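Local structure of fibroblast growth factor 18 (Homo sapiens, 4CJM) at residues 46-60 and 69-82. The protein signals as a secreted growth factor through fibroblast growth factor receptors, regulating cell proliferation, differentiation and migration, and is required for normal ossification and bone development. Numbering follows the deposited sequence.
With SO4 (sulfate ion), chain F.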
ATOM      1  N   SER A  46       3.607  -7.384  12.517  1.00 30.89           N
ATOM      2  CA  SER A  46       3.216  -8.068  11.288  1.00 29.23           C
ATOM      3  C   SER A  46       2.273  -7.224  10.474  1.00 27.25           C
ATOM      4  O   SER A  46       2.386  -7.111   9.246  1.00 26.06           O
ATOM      5  CB  SER A  46       2.542  -9.372  11.646  1.00 30.23           C
ATOM      6  OG  SER A  46       3.422 -10.073  12.494  1.00 32.20           O
ATOM      7  N   GLN A  47       1.345  -6.604  11.183  1.00 27.78           N
ATOM      8  CA  GLN A  47       0.253  -5.894  10.536  1.00 26.55           C
ATOM      9  C   GLN A  47       0.451  -4.377  10.511  1.00 25.04           C
ATOM     10  O   GLN A  47       1.118  -3.813  11.378  1.00 25.43           O
ATOM     11  CB  GLN A  47      -1.048  -6.197  11.228  1.00 28.23           C
ATOM     12  CG  GLN A  47      -1.477  -7.629  11.063  1.00 32.14           C
ATOM     13  CD  GLN A  47      -2.822  -7.966  11.710  1.00 35.95           C
ATOM     14  OE1 GLN A  47      -3.340  -7.234  12.559  1.00 38.72           O
ATOM     15  NE2 GLN A  47      -3.390  -9.087  11.298  1.00 36.17           N
ATOM     16  N   VAL A  48      -0.088  -3.747   9.469  1.00 22.31           N
ATOM     17  CA  VAL A  48       0.039  -2.316   9.275  1.00 21.32           C
ATOM     18  C   VAL A  48      -1.261  -1.707   8.793  1.00 20.97           C
ATOM     19  O   VAL A  48      -2.027  -2.346   8.084  1.00 19.33           O
ATOM     20  CB  VAL A  48       1.155  -1.954   8.254  1.00 19.46           C
ATOM     21  CG1 VAL A  48       2.500  -2.456   8.740  1.00 20.23           C
ATOM     22  CG2 VAL A  48       0.856  -2.491   6.864  1.00 17.59           C
ATOM     23  N   ARG A  49      -1.470  -0.457   9.175  1.00 22.15           N
ATOM     24  CA  ARG A  49      -2.468   0.385   8.550  1.00 22.20           C
ATOM     25  C   ARG A  49      -1.724   1.505   7.870  1.00 20.72           C
ATOM     26  O   ARG A  49      -0.793   2.068   8.435  1.00 21.62           O
ATOM     27  CB  ARG A  49      -3.438   0.948   9.577  1.00 25.99           C
ATOM     28  CG  ARG A  49      -4.785   0.235   9.580  1.00 29.19           C
ATOM     29  CD  ARG A  49      -5.857   0.851  10.505  1.00 34.84           C
ATOM     30  NE  ARG A  49      -6.789  -0.165  11.022  1.00 42.57           N
ATOM     31  CZ  ARG A  49      -6.587  -1.024  12.030  1.00 47.07           C
ATOM     32  NH1 ARG A  49      -5.436  -1.046  12.703  1.00 52.04           N
ATOM     33  NH2 ARG A  49      -7.561  -1.876  12.367  1.00 44.77           N
ATOM     34  N   ILE A  50      -2.155   1.841   6.666  1.00 19.11           N
ATOM     35  CA  ILE A  50      -1.519   2.876   5.883  1.00 18.56           C
ATOM     36  C   ILE A  50      -2.489   4.022   5.604  1.00 19.55           C
ATOM     37  O   ILE A  50      -3.546   3.836   4.996  1.00 19.60           O
ATOM     38  CB  ILE A  50      -1.007   2.292   4.572  1.00 17.66           C
ATOM     39  CG1 ILE A  50      -0.041   1.154   4.889  1.00 17.75           C
ATOM     40  CG2 ILE A  50      -0.294   3.358   3.752  1.00 17.70           C
ATOM     41  CD1 ILE A  50       0.389   0.384   3.675  1.00 16.71           C
ATOM     42  N   LYS A  51      -2.113   5.209   6.067  1.00 21.09           N
ATOM     43  CA  LYS A  51      -2.953   6.401   6.004  1.00 21.50           C
ATOM     44  C   LYS A  51      -2.218   7.483   5.236  1.00 20.73           C
ATOM     45  O   LYS A  51      -1.066   7.779   5.514  1.00 21.16           O
ATOM     46  CB  LYS A  51      -3.219   6.885   7.421  1.00 23.68           C
ATOM     47  CG  LYS A  51      -4.209   8.013   7.530  1.00 25.89           C
ATOM     48  CD  LYS A  51      -4.228   8.515   8.965  1.00 28.58           C
ATOM     49  CE  LYS A  51      -5.581   9.040   9.374  1.00 31.36           C
ATOM     50  NZ  LYS A  51      -5.505   9.496  10.789  1.00 34.99           N
ATOM     51  N   GLY A  52      -2.881   8.061   4.247  1.00 19.97           N
ATOM     52  CA  GLY A  52      -2.322   9.193   3.528  1.00 19.61           C
ATOM     53  C   GLY A  52      -2.341  10.384   4.450  1.00 20.81           C
ATOM     54  O   GLY A  52      -3.388  10.744   4.973  1.00 21.90           O
ATOM     55  N   LYS A  53      -1.190  11.006   4.654  1.00 21.06           N
ATOM     56  CA  LYS A  53      -1.100  12.133   5.587  1.00 22.88           C
ATOM     57  C   LYS A  53      -1.938  13.351   5.179  1.00 23.65           C
ATOM     58  O   LYS A  53      -2.585  13.952   5.997  1.00 25.08           O
ATOM     59  CB  LYS A  53       0.343  12.555   5.743  1.00 23.94           C
ATOM     60  CG  LYS A  53       0.537  13.552   6.856  1.00 26.82           C
ATOM     61  CD  LYS A  53       1.946  14.107   6.860  1.00 28.44           C
ATOM     62  CE  LYS A  53       2.001  15.282   7.813  1.00 31.84           C
ATOM     63  NZ  LYS A  53       3.330  15.940   7.772  1.00 33.84           N
ATOM     64  N   GLU A  54      -1.952  13.646   3.892  1.00 22.94           N
ATOM     65  CA  GLU A  54      -2.685  14.763   3.338  1.00 24.32           C
ATOM     66  C   GLU A  54      -4.198  14.599   3.416  1.00 24.82           C
ATOM     67  O   GLU A  54      -4.892  15.461   3.966  1.00 26.83           O
ATOM     68  CB  GLU A  54      -2.287  14.952   1.872  1.00 23.75           C
ATOM     69  CG  GLU A  54      -2.958  16.117   1.166  1.00 25.57           C
ATOM     70  CD  GLU A  54      -2.717  17.440   1.861  1.00 27.98           C
ATOM     71  OE1 GLU A  54      -1.649  17.581   2.506  1.00 28.20           O
ATOM     72  OE2 GLU A  54      -3.584  18.329   1.734  1.00 29.83           O
ATOM     73  N   THR A  55      -4.710  13.508   2.859  1.00 23.43           N
ATOM     74  CA  THR A  55      -6.156  13.275   2.800  1.00 24.33           C
ATOM     75  C   THR A  55      -6.740  12.691   4.095  1.00 25.31           C
ATOM     76  O   THR A  55      -7.924  12.864   4.368  1.00 26.51           O
ATOM     77  CB  THR A  55      -6.533  12.340   1.638  1.00 22.45           C
ATOM     78  OG1 THR A  55      -5.910  11.075   1.831  1.00 20.42           O
ATOM     79  CG2 THR A  55      -6.101  12.924   0.325  1.00 22.61           C
ATOM     80  N   GLU A  56      -5.898  12.009   4.867  1.00 25.47           N
ATOM     81  CA  GLU A  56      -6.296  11.270   6.082  1.00 26.64           C
ATOM     82  C   GLU A  56      -7.129  10.052   5.765  1.00 25.20           C
ATOM     83  O   GLU A  56      -7.799   9.522   6.637  1.00 26.12           O
ATOM     84  CB  GLU A  56      -6.990  12.174   7.109  1.00 30.22           C
ATOM     85  CG  GLU A  56      -6.088  13.293   7.587  1.00 33.34           C
ATOM     86  CD  GLU A  56      -5.187  12.966   8.777  1.00 35.37           C
ATOM     87  OE1 GLU A  56      -5.392  11.955   9.513  1.00 36.42           O
ATOM     88  OE2 GLU A  56      -4.246  13.780   8.974  1.00 37.69           O
ATOM     89  N   PHE A  57      -7.058   9.591   4.518  1.00 23.68           N
ATOM     90  CA  PHE A  57      -7.772   8.392   4.087  1.00 22.84           C
ATOM     91  C   PHE A  57      -6.861   7.187   4.235  1.00 21.61           C
ATOM     92  O   PHE A  57      -5.667   7.277   3.959  1.00 20.50           O
ATOM     93  CB  PHE A  57      -8.204   8.502   2.625  1.00 22.25           C
ATOM     94  CG  PHE A  57      -9.504   9.243   2.423  1.00 23.96           C
ATOM     95  CD1 PHE A  57      -9.815  10.365   3.174  1.00 25.48           C
ATOM     96  CD2 PHE A  57     -10.405   8.826   1.441  1.00 23.84           C
ATOM     97  CE1 PHE A  57     -11.005  11.035   2.964  1.00 27.57           C
ATOM     98  CE2 PHE A  57     -11.582   9.497   1.228  1.00 25.56           C
ATOM     99  CZ  PHE A  57     -11.886  10.602   1.992  1.00 27.52           C
ATOM    100  N   TYR A  58      -7.432   6.070   4.687  1.00 21.56           N
ATOM    101  CA  TYR A  58      -6.691   4.839   4.823  1.00 19.98           C
ATOM    102  C   TYR A  58      -6.728   4.118   3.512  1.00 19.97           C
ATOM    103  O   TYR A  58      -7.754   4.091   2.827  1.00 20.44           O
ATOM    104  CB  TYR A  58      -7.289   3.951   5.906  1.00 20.80           C
ATOM    105  CG  TYR A  58      -7.086   4.486   7.306  1.00 22.51           C
ATOM    106  CD1 TYR A  58      -7.947   5.434   7.834  1.00 24.46           C
ATOM    107  CD2 TYR A  58      -6.038   4.035   8.102  1.00 22.48           C
ATOM    108  CE1 TYR A  58      -7.754   5.925   9.111  1.00 26.92           C
ATOM    109  CE2 TYR A  58      -5.841   4.516   9.385  1.00 24.14           C
ATOM    110  CZ  TYR A  58      -6.686   5.460   9.881  1.00 26.60           C
ATOM    111  OH  TYR A  58      -6.487   5.942  11.161  1.00 29.58           O
ATOM    112  N   LEU A  59      -5.601   3.488   3.180  1.00 20.34           N
ATOM    113  CA  LEU A  59      -5.526   2.558   2.067  1.00 20.10           C
ATOM    114  C   LEU A  59      -6.186   1.247   2.470  1.00 19.53           C
ATOM    115  O   LEU A  59      -5.809   0.648   3.489  1.00 19.70           O
ATOM    116  CB  LEU A  59      -4.065   2.302   1.708  1.00 21.70           C
ATOM    117  CG  LEU A  59      -3.819   1.200   0.679  1.00 23.74           C
ATOM    118  CD1 LEU A  59      -4.363   1.627  -0.674  1.00 26.81           C
ATOM    119  CD2 LEU A  59      -2.338   0.911   0.569  1.00 24.90           C
ATOM    120  N   CYS A  60      -7.161   0.814   1.676  1.00 19.06           N
ATOM    121  CA  CYS A  60      -7.918  -0.401   1.951  1.00 20.19           C
ATOM    122  C   CYS A  60      -8.158  -1.198   0.682  1.00 19.40           C
ATOM    123  O   CYS A  60      -8.098  -0.654  -0.424  1.00 19.17           O
ATOM    124  CB  CYS A  60      -9.266  -0.051   2.597  1.00 22.56           C
ATOM    125  SG  CYS A  60      -9.119   1.167   3.938  1.00 26.06           S
ATOM    126  N   GLY A  69      -9.300   4.310  -1.124  1.00 19.32           N
ATOM    127  CA  GLY A  69      -9.053   5.108   0.075  1.00 19.31           C
ATOM    128  C   GLY A  69     -10.358   5.291   0.817  1.00 20.61           C
ATOM    129  O   GLY A  69     -11.401   5.504   0.197  1.00 21.13           O
ATOM    130  N   LYS A  70     -10.301   5.209   2.148  1.00 21.17           N
ATOM    131  CA  LYS A  70     -11.496   5.391   2.984  1.00 23.51           C
ATOM    132  C   LYS A  70     -11.196   6.226   4.215  1.00 24.40           C
ATOM    133  O   LYS A  70     -10.148   6.060   4.843  1.00 24.05           O
ATOM    134  CB  LYS A  70     -12.031   4.040   3.451  1.00 24.36           C
ATOM    135  CG  LYS A  70     -12.347   3.087   2.316  1.00 24.52           C
ATOM    136  CD  LYS A  70     -12.787   1.741   2.829  1.00 25.85           C
ATOM    137  CE  LYS A  70     -14.159   1.798   3.449  1.00 28.97           C
ATOM    138  NZ  LYS A  70     -14.694   0.416   3.526  1.00 31.04           N
ATOM    139  N   PRO A  71     -12.130   7.100   4.599  1.00 26.29           N
ATOM    140  CA  PRO A  71     -11.899   7.874   5.810  1.00 27.68           C
ATOM    141  C   PRO A  71     -11.902   7.011   7.069  1.00 28.70           C
ATOM    142  O   PRO A  71     -11.173   7.293   8.016  1.00 29.39           O
ATOM    143  CB  PRO A  71     -13.046   8.882   5.814  1.00 29.85           C
ATOM    144  CG  PRO A  71     -14.111   8.272   4.972  1.00 30.19           C
ATOM    145  CD  PRO A  71     -13.454   7.340   4.010  1.00 27.83           C
ATOM    146  N   ASP A  72     -12.715   5.968   7.085  1.00 30.37           N
ATOM    147  CA  ASP A  72     -12.808   5.097   8.243  1.00 32.08           C
ATOM    148  C   ASP A  72     -11.888   3.904   8.039  1.00 30.46           C
ATOM    149  O   ASP A  72     -12.079   3.141   7.115  1.00 30.54           O
ATOM    150  CB  ASP A  72     -14.270   4.683   8.431  1.00 34.35           C
ATOM    151  CG  ASP A  72     -14.465   3.633   9.459  1.00 36.16           C
ATOM    152  OD1 ASP A  72     -13.487   3.008   9.922  1.00 34.87           O
ATOM    153  OD2 ASP A  72     -15.657   3.448   9.784  1.00 38.63           O
ATOM    154  N   GLY A  73     -10.912   3.740   8.929  1.00 30.44           N
ATOM    155  CA  GLY A  73      -9.973   2.630   8.856  1.00 29.15           C
ATOM    156  C   GLY A  73     -10.178   1.532   9.897  1.00 31.19           C
ATOM    157  O   GLY A  73      -9.255   0.779  10.163  1.00 31.09           O
ATOM    158  N   THR A  74     -11.369   1.457  10.497  1.00 33.87           N
ATOM    159  CA  THR A  74     -11.746   0.398  11.443  1.00 36.70           C
ATOM    160  C   THR A  74     -11.792  -0.988  10.821  1.00 37.41           C
ATOM    161  O   THR A  74     -11.589  -1.999  11.499  1.00 38.63           O
ATOM    162  CB  THR A  74     -13.164   0.666  11.976  1.00 38.92           C
ATOM    163  OG1 THR A  74     -13.206   1.977  12.543  1.00 39.30           O
ATOM    164  CG2 THR A  74     -13.575  -0.371  13.028  1.00 41.30           C
ATOM    165  N   SER A  75     -12.120  -1.033   9.539  1.00 37.48           N
ATOM    166  CA  SER A  75     -12.295  -2.294   8.845  1.00 37.36           C
ATOM    167  C   SER A  75     -10.994  -3.103   8.787  1.00 34.49           C
ATOM    168  O   SER A  75      -9.902  -2.543   8.741  1.00 31.42           O
ATOM    169  CB  SER A  75     -12.790  -2.023   7.429  1.00 38.45           C
ATOM    170  OG  SER A  75     -12.972  -3.234   6.725  1.00 41.57           O
ATOM    171  N   LYS A  76     -11.128  -4.425   8.780  1.00 33.86           N
ATOM    172  CA  LYS A  76      -9.987  -5.303   8.558  1.00 33.25           C
ATOM    173  C   LYS A  76      -9.504  -5.251   7.083  1.00 28.89           C
ATOM    174  O   LYS A  76      -8.379  -5.622   6.770  1.00 26.62           O
ATOM    175  CB  LYS A  76     -10.301  -6.735   8.976  1.00 36.90           C
ATOM    176  CG  LYS A  76      -9.072  -7.656   8.950  1.00 39.44           C
ATOM    177  CD  LYS A  76      -9.264  -9.047   9.556  1.00 44.02           C
ATOM    178  CE  LYS A  76      -8.086  -9.391  10.446  1.00 48.36           C
ATOM    179  NZ  LYS A  76      -8.260 -10.582  11.319  1.00 53.25           N
ATOM    180  N   GLU A  77     -10.364  -4.781   6.193  1.00 27.12           N
ATOM    181  CA  GLU A  77      -9.975  -4.504   4.825  1.00 24.91           C
ATOM    182  C   GLU A  77      -8.905  -3.411   4.734  1.00 23.08           C
ATOM    183  O   GLU A  77      -8.285  -3.240   3.689  1.00 22.54           O
ATOM    184  CB  GLU A  77     -11.193  -4.060   4.017  1.00 26.07           C
ATOM    185  CG  GLU A  77     -12.261  -5.126   3.827  1.00 28.32           C
ATOM    186  CD  GLU A  77     -13.379  -4.673   2.907  1.00 30.62           C
ATOM    187  OE1 GLU A  77     -13.627  -3.448   2.818  1.00 32.41           O
ATOM    188  OE2 GLU A  77     -14.015  -5.538   2.263  1.00 32.80           O
ATOM    189  N   CYS A  78      -8.695  -2.663   5.814  1.00 22.95           N
ATOM    190  CA  CYS A  78      -7.702  -1.599   5.826  1.00 21.69           C
ATOM    191  C   CYS A  78      -6.417  -1.996   6.556  1.00 21.13           C
ATOM    192  O   CYS A  78      -5.598  -1.143   6.869  1.00 21.54           O
ATOM    193  CB  CYS A  78      -8.298  -0.351   6.453  1.00 23.23           C
ATOM    194  SG  CYS A  78      -9.804   0.213   5.615  1.00 24.99           S
ATOM    195  N   VAL A  79      -6.220  -3.295   6.768  1.00 20.98           N
ATOM    196  CA  VAL A  79      -5.027  -3.827   7.404  1.00 20.70           C
ATOM    197  C   VAL A  79      -4.279  -4.747   6.437  1.00 20.00           C
ATOM    198  O   VAL A  79      -4.882  -5.486   5.654  1.00 20.73           O
ATOM    199  CB  VAL A  79      -5.379  -4.651   8.649  1.00 22.16           C
ATOM    200  CG1 VAL A  79      -4.122  -5.152   9.345  1.00 22.92           C
ATOM    201  CG2 VAL A  79      -6.214  -3.823   9.601  1.00 23.35           C
ATOM    202  N   PHE A  80      -2.956  -4.671   6.487  1.00 19.14           N
ATOM    203  CA  PHE A  80      -2.114  -5.443   5.623  1.00 18.01           C
ATOM    204  C   PHE A  80      -1.059  -6.111   6.442  1.00 19.33           C
ATOM    205  O   PHE A  80      -0.697  -5.636   7.507  1.00 19.72           O
ATOM    206  CB  PHE A  80      -1.505  -4.554   4.538  1.00 16.47           C
ATOM    207  CG  PHE A  80      -2.541  -3.948   3.640  1.00 15.75           C
ATOM    208  CD1 PHE A  80      -3.137  -2.735   3.949  1.00 16.12           C
ATOM    209  CD2 PHE A  80      -2.950  -4.627   2.512  1.00 15.02           C
ATOM    210  CE1 PHE A  80      -4.117  -2.214   3.120  1.00 16.54           C
ATOM    211  CE2 PHE A  80      -3.926  -4.127   1.691  1.00 14.86           C
ATOM    212  CZ  PHE A  80      -4.516  -2.925   1.983  1.00 15.78           C
ATOM    213  N   ILE A  81      -0.579  -7.229   5.918  1.00 20.57           N
ATOM    214  CA  ILE A  81       0.500  -7.975   6.506  1.00 22.70           C
ATOM    215  C   ILE A  81       1.734  -7.548   5.727  1.00 22.17           C
ATOM    216  O   ILE A  81       1.753  -7.595   4.502  1.00 20.29           O
ATOM    217  CB  ILE A  81       0.287  -9.496   6.357  1.00 23.91           C
ATOM    218  CG1 ILE A  81      -1.116  -9.927   6.869  1.00 26.77           C
ATOM    219  CG2 ILE A  81       1.485 -10.230   6.942  1.00 25.25           C
ATOM    220  CD1 ILE A  81      -1.427  -9.675   8.332  1.00 29.19           C
ATOM    221  N   GLU A  82       2.756  -7.117   6.447  1.00 24.84           N
ATOM    222  CA  GLU A  82       3.965  -6.605   5.833  1.00 26.91           C
ATOM    223  C   GLU A  82       5.028  -7.676   5.805  1.00 28.38           C
ATOM    224  O   GLU A  82       5.420  -8.190   6.846  1.00 29.83           O
ATOM    225  CB  GLU A  82       4.468  -5.424   6.625  1.00 30.64           C
ATOM    226  CG  GLU A  82       5.808  -4.917   6.141  1.00 36.17           C
ATOM    227  CD  GLU A  82       6.209  -3.619   6.801  1.00 41.78           C
ATOM    228  OE1 GLU A  82       5.833  -3.381   7.978  1.00 44.69           O
ATOM    229  OE2 GLU A  82       6.915  -2.841   6.135  1.00 45.35           O
TER
HETATM  230  S   SO4 F1181     -14.290  -6.303   8.670  1.00 73.63           S
HETATM  231  O1  SO4 F1181     -13.469  -6.046   9.878  1.00 60.86           O
HETATM  232  O2  SO4 F1181     -14.666  -7.739   8.619  1.00 69.95           O
HETATM  233  O3  SO4 F1181     -13.528  -5.978   7.447  1.00 94.55           O
HETATM  234  O4  SO4 F1181     -15.485  -5.432   8.710  1.00 85.08           O
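Arg-49 reaches from strand 47-52 to Gly-73 and Cys-78. Its CB lies 4.0 Å from Cys-78 O, and CG comes to 3.1 Å from the same oxygen. The chain stays stretched out beyond CG (chi3 -150°), which carries CD past Gly-73 O. NE then donates to Gly-73 O at 2.8 Å, with the acceptor tilted 21° out of the guanidinium plane. CZ lies 3.7 Å from both Gly-73 O and Val-79 CG2. At the tip, that methyl sits over one guanidinium face, offset toward the rim and 3.6 Å from NH2.

Gly-73 CA packs on one face of the Tyr-58 ring, 3.9 Å from the centroid, while Lys-51 CG covers the opposite face. Pro-71 CD makes a similar CH-pi contact over the face of Phe-57. Farther along, Cys-78 SG is joined to Cys-60 SG by a disulfide, chi3 98°. The CD of Lys-70 rests against Cys-60 SG.

Val-48 N bonds to Phe-80 O, and Phe-80 N to Val-48 O. Tyr-58 and Lys-70 pair likewise in the hairpin of strands 58-61 and 67-70. The edge of the Phe-80 ring meets Leu-59 O, with CE1 3.3 Å away. Ser-75 OG and Lys-76 N bind a sulfate, probably from the crystallisation liquor.

In this part of the beta-trefoil, the disulfide fixes segment 71-79 near one end. The Arg-49 bond and the Tyr-58 contact hold Gly-73, so the segment is probably anchored to strands 47-52 and 58-61 at both places.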